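PDB 7CU9: tube-forming protein in Mycobacterial Envelpe, TiME from Mycolicibacterium smegmatis, which probably forms a tube across the mycobacterial outer envelope that is thought to serve in protein secretion. Local coordinates for residues 1-4 with 5-9. Sequence-based numbering, arbitrary orientation.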
loop_
_atom_site.group_PDB
_atom_site.type_symbol
_atom_site.label_atom_id
_atom_site.label_comp_id
_atom_site.label_asym_id
_atom_site.label_seq_id
_atom_site.Cartn_x
_atom_site.Cartn_y
_atom_site.Cartn_z
ATOM N N ARG B 1 32.115 -4.429 6.328
ATOM C CA ARG B 1 32.517 -5.329 7.445
ATOM C C ARG B 1 31.449 -6.405 7.607
ATOM O O ARG B 1 30.265 -6.099 7.510
ATOM C CB ARG B 1 32.679 -4.531 8.744
ATOM C CG ARG B 1 33.165 -5.346 9.933
ATOM C CD ARG B 1 33.092 -4.590 11.252
ATOM N NE ARG B 1 33.167 -5.486 12.403
ATOM C CZ ARG B 1 33.014 -5.116 13.674
ATOM N NH1 ARG B 1 32.788 -3.848 13.984
ATOM N NH2 ARG B 1 33.099 -6.019 14.637
ATOM N N PRO B 2 31.821 -7.685 7.835
ATOM C CA PRO B 2 30.842 -8.716 8.168
ATOM C C PRO B 2 30.072 -8.408 9.457
ATOM O O PRO B 2 30.580 -7.708 10.327
ATOM C CB PRO B 2 31.664 -9.993 8.377
ATOM C CG PRO B 2 32.958 -9.727 7.646
ATOM C CD PRO B 2 33.181 -8.232 7.738
ATOM N N SER B 3 28.858 -8.945 9.538
ATOM C CA SER B 3 27.961 -8.841 10.712
ATOM C C SER B 3 28.325 -9.905 11.742
ATOM O O SER B 3 28.550 -11.060 11.360
ATOM C CB SER B 3 26.524 -9.014 10.314
ATOM O OG SER B 3 26.109 -7.955 9.473
ATOM N N ASP B 4 28.272 -9.538 13.018
ATOM C CA ASP B 4 28.283 -10.524 14.124
ATOM C C ASP B 4 26.953 -11.273 14.095
ATOM O O ASP B 4 25.939 -10.742 13.650
ATOM C CB ASP B 4 28.505 -9.850 15.476
ATOM C CG ASP B 4 29.883 -9.236 15.661
ATOM O OD1 ASP B 4 30.825 -9.655 14.960
ATOM O OD2 ASP B 4 29.996 -8.347 16.525
ATOM N N PRO B 5 26.909 -12.533 14.574
ATOM C CA PRO B 5 25.663 -13.300 14.578
ATOM C C PRO B 5 24.518 -12.615 15.340
ATOM O O PRO B 5 23.355 -12.821 15.009
ATOM C CB PRO B 5 26.015 -14.633 15.260
ATOM C CG PRO B 5 27.477 -14.542 15.665
ATOM C CD PRO B 5 28.066 -13.287 15.069
ATOM N N GLY B 6 24.858 -11.789 16.330
ATOM C CA GLY B 6 23.878 -11.113 17.196
ATOM C C GLY B 6 22.946 -10.179 16.440
ATOM O O GLY B 6 21.900 -9.828 17.002
ATOM N N VAL B 7 23.273 -9.767 15.211
ATOM C CA VAL B 7 22.453 -8.745 14.492
ATOM C C VAL B 7 21.049 -9.298 14.215
ATOM O O VAL B 7 20.136 -8.482 14.018
ATOM C CB VAL B 7 23.111 -8.231 13.197
ATOM C CG1 VAL B 7 24.465 -7.599 13.477
ATOM C CG2 VAL B 7 23.206 -9.301 12.123
ATOM N N VAL B 8 20.861 -10.620 14.164
ATOM C CA VAL B 8 19.523 -11.193 13.826
ATOM C C VAL B 8 18.528 -10.816 14.933
ATOM O O VAL B 8 17.326 -10.766 14.636
ATOM C CB VAL B 8 19.555 -12.715 13.589
ATOM C CG1 VAL B 8 20.389 -13.086 12.380
ATOM C CG2 VAL B 8 20.010 -13.480 14.804
ATOM N N SER B 9 19.010 -10.534 16.148
ATOM C CA SER B 9 18.174 -10.131 17.312
ATOM C C SER B 9 17.497 -8.771 17.084
ATOM O O SER B 9 16.558 -8.459 17.843
ATOM C CB SER B 9 18.971 -10.118 18.594
ATOM O OG SER B 9 19.311 -11.439 19.002
#
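Val-7 lays both of its methyl groups against the CB of Ser-3, CG2 of Val-7 at 3.8 Å and CG1 of Val-7 at 4.0 Å from that atom, where the extended N-terminus turns into a 3-10 segment (5-7) leading to helix 8-11. The turn is closed by one backbone hydrogen bond, from Val-7 N to Asp-4 O over 3.2 Å, and this bond is nearly linear (173° at the hydrogen). Gly-6 N comes as near to Asp-4 O, but at an angle too poor for a bond. Both Val-7 methyls also approach this oxygen from the same side, CG2 of Val-7 lying 3.4 Å from Asp-4 O. Pro-5 begins the 3-10 turn, and its ring CD lies 3.5 Å from Asp-4 CB. The carboxylate of Asp-4 leads away from the turn, with CG anti to the carbonyl carbon (chi1 -67°). A further turn follows in the bond from Ser-9 N to Gly-6 O.

The junction lies between the C-terminal tail of the chain and the antiparallel sheet: Val-7 also packs on Leu-188 and on Val-88 of strand 77-89, while Pro-5 O accepts a hydrogen bond from Ser-65 OG of strand 63-72. The two side-chain atoms of Ser-3 have different partners. The CB of Ser-3 meets the valine, whereas its OG, 4.2 Å from Val-7 CG2, is hydrogen-bonded to Leu-188 O and Gln-190 NE2.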